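Local coordinates for putative uncharacterized protein (Mycobacterium tuberculosis, PDB 2ZQ5), which probably transfers a sulfuryl group from a donor to an acceptor, as a member of the sulfotransferase family in the P-loop NTPase clan, at residues D33-V42 against W199-S208; L171-R179 against V229-F237. All coordinates share one frame; numbering follows the deposited sequence.

In the fold
The segments of the two contacts alternate along the chain: 171-179 lies between the two halves of interaction 1, and 199-208 between those of interaction 2. Helix 206-219, which begins in 199-208, is followed by strand 227-231 of interaction 2. The centre of interaction 2 lies about 3 Å from that of the chain, where the end of an inner strand, 227-231, meets a loop and short helix through direct bonds, a salt bridge and sulfur packing. Interaction 1, centred about 16 Å from interaction 2, is only partly buried; largely through one indole and bridging waters it fastens helix 36-50 to the 199-208 segment, which links helix 194-201 to helix 206-219. The two touch where Ser208 O packs against Leu178 CD2.

Interaction 1: D33-V42 against W199-S208; sequences DDNYREALGV and WLSRQDWTPS
Trp199 carries most of the apolar contact: its CG, anti to the backbone N (chi1 176°), sends the indole against one side of helix 36-50. Val42 CG2 stands over the five-membered ring in a CH-pi contact, 3.9 Å from the ring centroid and 6° off its normal. Trp199 CH2 is 3.5 Å from Ala39 CB. The opposite indole face is crossed near its rim by the amide nitrogen of Gln203, which donates to Trp199 O.

The direct polar link is from Trp199 NE1 to Glu38 OE2, 2.8 Å long and bent to 147°. The indole nitrogen meets this oxygen from above the carboxylate plane, which is steeply inclined to the ring. Asn35 ND2 steadies the carboxylate by a nearly straight bond to Glu38 OE1.

One water joins Asn35 ND2 to Gln203 OE1, another joins Gln203 OE1 to Glu38 OE1, and a third links Asp34 O with Ser208 OG. Beside the last, Pro207 CB packs 3.4 Å from Asp33 O, while the Asp34 carboxylate turns to Arg72 and Ser181.

The indole is thus fixed in rotation by a bond at its nitrogen and packing on both faces, and solvent mediates much of the remaining polar pairing.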
loop_
_atom_site.group_PDB
_atom_site.type_symbol
_atom_site.label_atom_id
_atom_site.label_comp_id
_atom_site.label_asym_id
_atom_site.label_seq_id
_atom_site.Cartn_x
_atom_site.Cartn_y
_atom_site.Cartn_z
ATOM N N ASP A 33 -0.205 -3.797 20.666
ATOM C CA ASP A 33 -0.562 -5.152 20.268
ATOM C C ASP A 33 -0.140 -5.483 18.844
ATOM O O ASP A 33 -0.066 -6.655 18.475
ATOM C CB ASP A 33 -2.069 -5.384 20.423
ATOM C CG ASP A 33 -2.498 -5.451 21.875
ATOM O OD1 ASP A 33 -1.841 -6.172 22.656
ATOM O OD2 ASP A 33 -3.497 -4.793 22.235
ATOM N N ASP A 34 0.134 -4.460 18.039
ATOM C CA ASP A 34 0.567 -4.705 16.669
ATOM C C ASP A 34 2.086 -4.614 16.539
ATOM O O ASP A 34 2.634 -4.646 15.438
ATOM C CB ASP A 34 -0.143 -3.753 15.688
ATOM C CG ASP A 34 0.073 -2.287 16.008
ATOM O OD1 ASP A 34 0.454 -1.957 17.151
ATOM O OD2 ASP A 34 -0.162 -1.457 15.103
ATOM N N ASN A 35 2.758 -4.521 17.684
ATOM C CA ASN A 35 4.216 -4.468 17.746
ATOM C C ASN A 35 4.814 -3.329 16.920
ATOM O O ASN A 35 5.885 -3.474 16.335
ATOM C CB ASN A 35 4.782 -5.816 17.280
ATOM C CG ASN A 35 6.182 -6.073 17.794
ATOM O OD1 ASN A 35 6.493 -5.772 18.945
ATOM N ND2 ASN A 35 7.030 -6.655 16.949
ATOM N N TYR A 36 4.136 -2.188 16.896
ATOM C CA TYR A 36 4.611 -1.052 16.117
ATOM C C TYR A 36 5.866 -0.401 16.694
ATOM O O TYR A 36 6.677 0.151 15.951
ATOM C CB TYR A 36 3.487 -0.013 15.961
ATOM C CG TYR A 36 3.412 1.029 17.055
ATOM C CD1 TYR A 36 4.055 2.259 16.913
ATOM C CD2 TYR A 36 2.700 0.787 18.232
ATOM C CE1 TYR A 36 3.994 3.221 17.916
ATOM C CE2 TYR A 36 2.631 1.741 19.237
ATOM C CZ TYR A 36 3.280 2.954 19.075
ATOM O OH TYR A 36 3.227 3.895 20.079
ATOM N N ARG A 37 6.038 -0.467 18.011
ATOM C CA ARG A 37 7.214 0.133 18.624
ATOM C C ARG A 37 8.500 -0.567 18.197
ATOM O O ARG A 37 9.478 0.097 17.847
ATOM C CB ARG A 37 7.088 0.123 20.149
ATOM C CG ARG A 37 6.154 1.198 20.685
ATOM C CD ARG A 37 6.077 1.157 22.202
ATOM N NE ARG A 37 5.413 2.335 22.756
ATOM C CZ ARG A 37 5.893 3.574 22.674
ATOM N NH1 ARG A 37 7.046 3.804 22.061
ATOM N NH2 ARG A 37 5.221 4.584 23.212
ATOM N N GLU A 38 8.504 -1.896 18.222
ATOM C CA GLU A 38 9.694 -2.640 17.811
ATOM C C GLU A 38 9.961 -2.360 16.337
ATOM O O GLU A 38 11.102 -2.138 15.933
ATOM C CB GLU A 38 9.512 -4.152 17.998
ATOM C CG GLU A 38 10.824 -4.928 17.808
ATOM C CD GLU A 38 10.639 -6.432 17.656
ATOM O OE1 GLU A 38 9.607 -6.967 18.104
ATOM O OE2 GLU A 38 11.546 -7.089 17.096
ATOM N N ALA A 39 8.900 -2.378 15.537
ATOM C CA ALA A 39 9.025 -2.132 14.107
ATOM C C ALA A 39 9.654 -0.767 13.843
ATOM O O ALA A 39 10.568 -0.647 13.030
ATOM C CB ALA A 39 7.653 -2.220 13.440
ATOM N N LEU A 40 9.170 0.260 14.537
ATOM C CA LEU A 40 9.702 1.605 14.355
ATOM C C LEU A 40 11.182 1.669 14.731
ATOM O O LEU A 40 11.976 2.295 14.032
ATOM C CB LEU A 40 8.897 2.606 15.194
ATOM C CG LEU A 40 9.307 4.078 15.082
ATOM C CD1 LEU A 40 9.311 4.523 13.621
ATOM C CD2 LEU A 40 8.342 4.923 15.901
ATOM N N GLY A 41 11.548 1.011 15.827
ATOM C CA GLY A 41 12.936 1.010 16.255
ATOM C C GLY A 41 13.850 0.352 15.241
ATOM O O GLY A 41 14.930 0.860 14.939
ATOM N N VAL A 42 13.421 -0.790 14.717
ATOM C CA VAL A 42 14.204 -1.509 13.718
ATOM C C VAL A 42 14.327 -0.675 12.445
ATOM O O VAL A 42 15.397 -0.599 11.839
ATOM C CB VAL A 42 13.551 -2.866 13.384
ATOM C CG1 VAL A 42 14.230 -3.495 12.176
ATOM C CG2 VAL A 42 13.653 -3.796 14.584
ATOM N N TRP A 199 14.179 -8.186 8.931
ATOM C CA TRP A 199 13.379 -8.289 10.140
ATOM C C TRP A 199 11.915 -8.522 9.766
ATOM O O TRP A 199 11.255 -9.417 10.295
ATOM C CB TRP A 199 13.510 -6.997 10.957
ATOM C CG TRP A 199 12.654 -6.959 12.192
ATOM C CD1 TRP A 199 12.949 -7.497 13.413
ATOM C CD2 TRP A 199 11.350 -6.379 12.314
ATOM N NE1 TRP A 199 11.906 -7.286 14.288
ATOM C CE2 TRP A 199 10.913 -6.603 13.637
ATOM C CE3 TRP A 199 10.507 -5.690 11.429
ATOM C CZ2 TRP A 199 9.665 -6.163 14.099
ATOM C CZ3 TRP A 199 9.266 -5.253 11.889
ATOM C CH2 TRP A 199 8.860 -5.494 13.213
ATOM N N LEU A 200 11.411 -7.714 8.840
ATOM C CA LEU A 200 10.023 -7.830 8.421
ATOM C C LEU A 200 9.692 -9.210 7.852
ATOM O O LEU A 200 8.598 -9.734 8.083
ATOM C CB LEU A 200 9.697 -6.739 7.394
ATOM C CG LEU A 200 8.232 -6.598 6.974
ATOM C CD1 LEU A 200 7.360 -6.340 8.204
ATOM C CD2 LEU A 200 8.103 -5.455 5.973
ATOM N N SER A 201 10.639 -9.805 7.128
ATOM C CA SER A 201 10.412 -11.123 6.533
ATOM C C SER A 201 10.211 -12.213 7.589
ATOM O O SER A 201 9.703 -13.288 7.281
ATOM C CB SER A 201 11.578 -11.508 5.618
ATOM O OG SER A 201 12.692 -11.952 6.365
ATOM N N ARG A 202 10.599 -11.929 8.829
ATOM C CA ARG A 202 10.463 -12.890 9.924
ATOM C C ARG A 202 9.271 -12.598 10.836
ATOM O O ARG A 202 9.019 -13.338 11.783
ATOM C CB ARG A 202 11.741 -12.897 10.777
ATOM C CG ARG A 202 12.973 -13.453 10.077
ATOM C CD ARG A 202 14.211 -13.386 10.966
ATOM N NE ARG A 202 14.950 -12.130 10.822
ATOM C CZ ARG A 202 15.100 -11.228 11.786
ATOM N NH1 ARG A 202 14.558 -11.426 12.980
ATOM N NH2 ARG A 202 15.803 -10.126 11.559
ATOM N N GLN A 203 8.530 -11.532 10.547
ATOM C CA GLN A 203 7.405 -11.149 11.393
ATOM C C GLN A 203 6.056 -11.756 11.063
ATOM O O GLN A 203 5.781 -12.131 9.924
ATOM C CB GLN A 203 7.234 -9.625 11.386
ATOM C CG GLN A 203 8.464 -8.849 11.805
ATOM C CD GLN A 203 9.044 -9.361 13.103
ATOM O OE1 GLN A 203 8.387 -9.339 14.149
ATOM N NE2 GLN A 203 10.284 -9.834 13.046
ATOM N N ASP A 204 5.219 -11.844 12.089
ATOM C CA ASP A 204 3.858 -12.323 11.926
ATOM C C ASP A 204 3.063 -11.053 11.623
ATOM O O ASP A 204 2.987 -10.146 12.453
ATOM C CB ASP A 204 3.354 -12.966 13.218
ATOM C CG ASP A 204 1.857 -13.177 13.213
ATOM O OD1 ASP A 204 1.291 -13.382 12.118
ATOM O OD2 ASP A 204 1.252 -13.143 14.307
ATOM N N TRP A 205 2.497 -10.977 10.421
ATOM C CA TRP A 205 1.734 -9.801 10.014
ATOM C C TRP A 205 0.314 -9.764 10.564
ATOM O O TRP A 205 -0.380 -8.757 10.412
ATOM C CB TRP A 205 1.618 -9.730 8.490
ATOM C CG TRP A 205 2.855 -9.373 7.720
ATOM C CD1 TRP A 205 3.881 -10.206 7.376
ATOM C CD2 TRP A 205 3.118 -8.121 7.073
ATOM N NE1 TRP A 205 4.760 -9.553 6.539
ATOM C CE2 TRP A 205 4.314 -8.274 6.337
ATOM C CE3 TRP A 205 2.453 -6.887 7.038
ATOM C CZ2 TRP A 205 4.860 -7.238 5.570
ATOM C CZ3 TRP A 205 2.995 -5.856 6.274
ATOM C CH2 TRP A 205 4.187 -6.038 5.550
ATOM N N THR A 206 -0.130 -10.839 11.200
ATOM C CA THR A 206 -1.504 -10.878 11.683
ATOM C C THR A 206 -1.958 -9.677 12.512
ATOM O O THR A 206 -3.008 -9.109 12.241
ATOM C CB THR A 206 -1.789 -12.185 12.441
ATOM O OG1 THR A 206 -1.393 -13.296 11.623
ATOM C CG2 THR A 206 -3.281 -12.312 12.728
ATOM N N PRO A 207 -1.176 -9.260 13.519
ATOM C CA PRO A 207 -1.626 -8.106 14.305
ATOM C C PRO A 207 -1.827 -6.860 13.444
ATOM O O PRO A 207 -2.754 -6.085 13.670
ATOM C CB PRO A 207 -0.513 -7.932 15.336
ATOM C CG PRO A 207 -0.007 -9.337 15.517
ATOM C CD PRO A 207 0.041 -9.851 14.099
ATOM N N SER A 208 -0.959 -6.677 12.453
ATOM C CA SER A 208 -1.065 -5.524 11.560
ATOM C C SER A 208 -2.312 -5.624 10.691
ATOM O O SER A 208 -2.968 -4.620 10.424
ATOM C CB SER A 208 0.174 -5.411 10.670
ATOM O OG SER A 208 1.308 -5.033 11.426
HETATM O O HOH W 1 2.101 -6.712 13.455
HETATM O O HOH W 2 6.165 -7.688 14.408
HETATM O O HOH W 3 9.378 -9.520 16.682
#

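Interaction 2: L171-R179 against V229-F237; sequences LEECWQLLR and VLKNPSHLF
Glu173 and Lys231 form a salt bridge, with Lys231 NZ 2.7 Å from Glu173 OE2. The ammonium comes to the anti side of that oxygen, 33° out of the carboxylate plane. Glu173 reaches out with an extended chain, whereas Lys231 bends at its second and third torsions (chi2 -95°) to bring its amine round. Next to this pair the backbones join directly: Cys174 N donates to Lys231 O over 3.1 Å, and the same carbonyl receives a CA-H...O contact from Glu173.

Asn232 fills the centre of the interface. Its OD1 takes a weak bond from Trp175 N, 3.1 Å away and bent to 139°, and also lies at the edge of the indole, 3.4 Å from Trp175 CD1. The Cys174 thiol turns to the other side, packing on Leu230 CB and meeting the imidazole at its edge, with SG 3.4 Å from His235 CE1. Leu178 CD1 closes the row against Ser234 OG, at 3.3 Å.

A second layer orients these groups. Asn232 ND2 donates to Ser234 OG nearly in the amide plane, which fixes the flip of the amide and leaves OD1 facing Trp175; Tyr209 in turn bonds to Ser234 OG. Glu172 OE2 accepts from Glu173 N through its anti lone pair, and a water spans Glu172 O and Lys231 N. Beyond the salt bridge, Lys231 NZ is also bonded to Thr104 and Thr105 at the start of helix 104-111.

Strand 94-97, the neighbour of strand 227-231, runs through a loop into that helix. This strand-loop-helix unit corresponds to the P-loop-like 5'-phosphosulfate-binding loop of sulfotransferases, and Lys231, bonded to the threonines at the helix start, is consistent with a place near the sulfate-donor site.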
loop_
_atom_site.group_PDB
_atom_site.type_symbol
_atom_site.label_atom_id
_atom_site.label_comp_id
_atom_site.label_asym_id
_atom_site.label_seq_id
_atom_site.Cartn_x
_atom_site.Cartn_y
_atom_site.Cartn_z
ATOM N N LEU A 171 -8.549 6.061 -5.169
ATOM C CA LEU A 171 -8.360 4.923 -4.274
ATOM C C LEU A 171 -6.887 4.708 -3.950
ATOM O O LEU A 171 -6.034 4.691 -4.841
ATOM C CB LEU A 171 -8.958 3.655 -4.890
ATOM C CG LEU A 171 -10.454 3.707 -5.225
ATOM C CD1 LEU A 171 -10.915 2.337 -5.686
ATOM C CD2 LEU A 171 -11.253 4.140 -4.004
ATOM N N GLU A 172 -6.603 4.544 -2.662
ATOM C CA GLU A 172 -5.246 4.346 -2.165
ATOM C C GLU A 172 -4.937 2.895 -1.811
ATOM O O GLU A 172 -5.839 2.081 -1.600
ATOM C CB GLU A 172 -5.018 5.207 -0.918
ATOM C CG GLU A 172 -4.223 6.482 -1.136
ATOM C CD GLU A 172 -2.769 6.221 -1.489
ATOM O OE1 GLU A 172 -1.965 7.168 -1.385
ATOM O OE2 GLU A 172 -2.428 5.082 -1.883
ATOM N N GLU A 173 -3.644 2.598 -1.728
ATOM C CA GLU A 173 -3.169 1.266 -1.383
ATOM C C GLU A 173 -3.168 1.067 0.129
ATOM O O GLU A 173 -3.096 2.028 0.899
ATOM C CB GLU A 173 -1.759 1.053 -1.923
ATOM C CG GLU A 173 -1.656 1.096 -3.432
ATOM C CD GLU A 173 -0.251 0.807 -3.899
ATOM O OE1 GLU A 173 0.682 1.424 -3.349
ATOM O OE2 GLU A 173 -0.080 -0.027 -4.812
ATOM N N CYS A 174 -3.205 -0.195 0.542
ATOM C CA CYS A 174 -3.250 -0.539 1.959
ATOM C C CYS A 174 -2.063 -0.101 2.806
ATOM O O CYS A 174 -2.190 -0.026 4.028
ATOM C CB CYS A 174 -3.459 -2.047 2.117
ATOM S SG CYS A 174 -4.958 -2.679 1.309
ATOM N N TRP A 175 -0.918 0.188 2.191
ATOM C CA TRP A 175 0.223 0.616 2.995
ATOM C C TRP A 175 -0.124 1.889 3.758
ATOM O O TRP A 175 0.465 2.166 4.800
ATOM C CB TRP A 175 1.488 0.836 2.143
ATOM C CG TRP A 175 1.402 1.953 1.153
ATOM C CD1 TRP A 175 1.058 1.856 -0.165
ATOM C CD2 TRP A 175 1.651 3.341 1.404
ATOM N NE1 TRP A 175 1.077 3.099 -0.752
ATOM C CE2 TRP A 175 1.436 4.028 0.187
ATOM C CE3 TRP A 175 2.032 4.072 2.537
ATOM C CZ2 TRP A 175 1.592 5.414 0.073
ATOM C CZ3 TRP A 175 2.185 5.453 2.422
ATOM C CH2 TRP A 175 1.965 6.106 1.195
ATOM N N GLN A 176 -1.089 2.654 3.248
ATOM C CA GLN A 176 -1.496 3.883 3.922
ATOM C C GLN A 176 -2.111 3.567 5.281
ATOM O O GLN A 176 -2.135 4.417 6.168
ATOM C CB GLN A 176 -2.481 4.669 3.055
ATOM C CG GLN A 176 -1.803 5.440 1.935
ATOM C CD GLN A 176 -1.336 6.821 2.367
ATOM O OE1 GLN A 176 -0.806 7.002 3.465
ATOM N NE2 GLN A 176 -1.528 7.804 1.496
ATOM N N LEU A 177 -2.613 2.346 5.433
ATOM C CA LEU A 177 -3.180 1.917 6.707
ATOM C C LEU A 177 -2.142 1.133 7.502
ATOM O O LEU A 177 -1.964 1.371 8.693
ATOM C CB LEU A 177 -4.420 1.040 6.501
ATOM C CG LEU A 177 -5.660 1.699 5.899
ATOM C CD1 LEU A 177 -6.734 0.648 5.711
ATOM C CD2 LEU A 177 -6.164 2.818 6.812
ATOM N N LEU A 178 -1.452 0.209 6.834
ATOM C CA LEU A 178 -0.448 -0.624 7.492
ATOM C C LEU A 178 0.719 0.173 8.075
ATOM O O LEU A 178 1.380 -0.281 9.015
ATOM C CB LEU A 178 0.064 -1.689 6.514
ATOM C CG LEU A 178 -0.992 -2.696 6.044
ATOM C CD1 LEU A 178 -0.478 -3.447 4.834
ATOM C CD2 LEU A 178 -1.347 -3.658 7.171
ATOM N N ARG A 179 0.974 1.358 7.527
ATOM C CA ARG A 179 2.059 2.191 8.038
ATOM C C ARG A 179 1.801 2.539 9.503
ATOM O O ARG A 179 2.731 2.844 10.243
ATOM C CB ARG A 179 2.192 3.481 7.218
ATOM C CG ARG A 179 0.970 4.380 7.297
ATOM C CD ARG A 179 1.132 5.701 6.553
ATOM N NE ARG A 179 -0.144 6.413 6.541
ATOM C CZ ARG A 179 -0.286 7.733 6.495
ATOM N NH1 ARG A 179 0.777 8.528 6.458
ATOM N NH2 ARG A 179 -1.504 8.258 6.486
ATOM N N VAL A 229 -12.832 -3.439 -1.475
ATOM C CA VAL A 229 -11.883 -3.765 -2.529
ATOM C C VAL A 229 -10.582 -3.099 -2.095
ATOM O O VAL A 229 -10.540 -1.885 -1.878
ATOM C CB VAL A 229 -12.311 -3.195 -3.895
ATOM C CG1 VAL A 229 -11.253 -3.524 -4.941
ATOM C CG2 VAL A 229 -13.661 -3.773 -4.306
ATOM N N LEU A 230 -9.532 -3.902 -1.957
ATOM C CA LEU A 230 -8.225 -3.416 -1.525
ATOM C C LEU A 230 -7.147 -3.752 -2.539
ATOM O O LEU A 230 -7.311 -4.660 -3.351
ATOM C CB LEU A 230 -7.825 -4.070 -0.195
ATOM C CG LEU A 230 -8.698 -3.985 1.063
ATOM C CD1 LEU A 230 -9.061 -2.528 1.321
ATOM C CD2 LEU A 230 -9.963 -4.831 0.908
ATOM N N LYS A 231 -6.045 -3.011 -2.492
ATOM C CA LYS A 231 -4.911 -3.292 -3.367
ATOM C C LYS A 231 -3.630 -2.857 -2.668
ATOM O O LYS A 231 -3.553 -1.751 -2.131
ATOM C CB LYS A 231 -5.044 -2.573 -4.712
ATOM C CG LYS A 231 -4.005 -3.027 -5.746
ATOM C CD LYS A 231 -2.765 -2.140 -5.787
ATOM C CE LYS A 231 -3.033 -0.870 -6.582
ATOM N NZ LYS A 231 -1.773 -0.167 -6.967
ATOM N N ASN A 232 -2.626 -3.728 -2.671
ATOM C CA ASN A 232 -1.357 -3.402 -2.033
ATOM C C ASN A 232 -0.321 -4.496 -2.242
ATOM O O ASN A 232 -0.656 -5.678 -2.274
ATOM C CB ASN A 232 -1.561 -3.212 -0.528
ATOM C CG ASN A 232 -0.437 -2.432 0.115
ATOM O OD1 ASN A 232 -0.091 -1.338 -0.337
ATOM N ND2 ASN A 232 0.132 -2.980 1.187
ATOM N N PRO A 233 0.957 -4.113 -2.393
ATOM C CA PRO A 233 2.006 -5.116 -2.586
ATOM C C PRO A 233 2.214 -6.036 -1.369
ATOM O O PRO A 233 2.662 -7.167 -1.522
ATOM C CB PRO A 233 3.245 -4.267 -2.864
ATOM C CG PRO A 233 2.682 -3.079 -3.575
ATOM C CD PRO A 233 1.448 -2.767 -2.751
ATOM N N SER A 234 1.885 -5.562 -0.167
ATOM C CA SER A 234 2.098 -6.371 1.037
ATOM C C SER A 234 1.346 -7.695 1.044
ATOM O O SER A 234 1.778 -8.660 1.671
ATOM C CB SER A 234 1.708 -5.586 2.295
ATOM O OG SER A 234 0.299 -5.450 2.392
ATOM N N HIS A 235 0.227 -7.748 0.337
ATOM C CA HIS A 235 -0.576 -8.957 0.314
ATOM C C HIS A 235 0.182 -10.160 -0.237
ATOM O O HIS A 235 -0.174 -11.304 0.038
ATOM C CB HIS A 235 -1.875 -8.658 -0.434
ATOM C CG HIS A 235 -2.651 -7.540 0.194
ATOM N ND1 HIS A 235 -3.311 -6.573 -0.531
ATOM C CD2 HIS A 235 -2.802 -7.203 1.496
ATOM C CE1 HIS A 235 -3.828 -5.682 0.299
ATOM N NE2 HIS A 235 -3.532 -6.041 1.535
ATOM N N LEU A 236 1.247 -9.901 -0.989
ATOM C CA LEU A 236 2.076 -10.981 -1.523
ATOM C C LEU A 236 2.869 -11.627 -0.390
ATOM O O LEU A 236 3.052 -12.849 -0.355
ATOM C CB LEU A 236 3.083 -10.438 -2.537
ATOM C CG LEU A 236 2.563 -9.924 -3.875
ATOM C CD1 LEU A 236 3.694 -9.239 -4.631
ATOM C CD2 LEU A 236 2.005 -11.088 -4.687
ATOM N N PHE A 237 3.328 -10.783 0.534
ATOM C CA PHE A 237 4.156 -11.193 1.667
ATOM C C PHE A 237 3.395 -11.658 2.899
ATOM O O PHE A 237 3.936 -12.406 3.724
ATOM C CB PHE A 237 5.039 -10.016 2.115
ATOM C CG PHE A 237 5.945 -9.467 1.046
ATOM C CD1 PHE A 237 7.289 -9.831 1.006
ATOM C CD2 PHE A 237 5.468 -8.561 0.101
ATOM C CE1 PHE A 237 8.142 -9.297 0.043
ATOM C CE2 PHE A 237 6.316 -8.025 -0.867
ATOM C CZ PHE A 237 7.656 -8.394 -0.892
HETATM O O HOH W 4 -6.479 -0.532 -0.705
#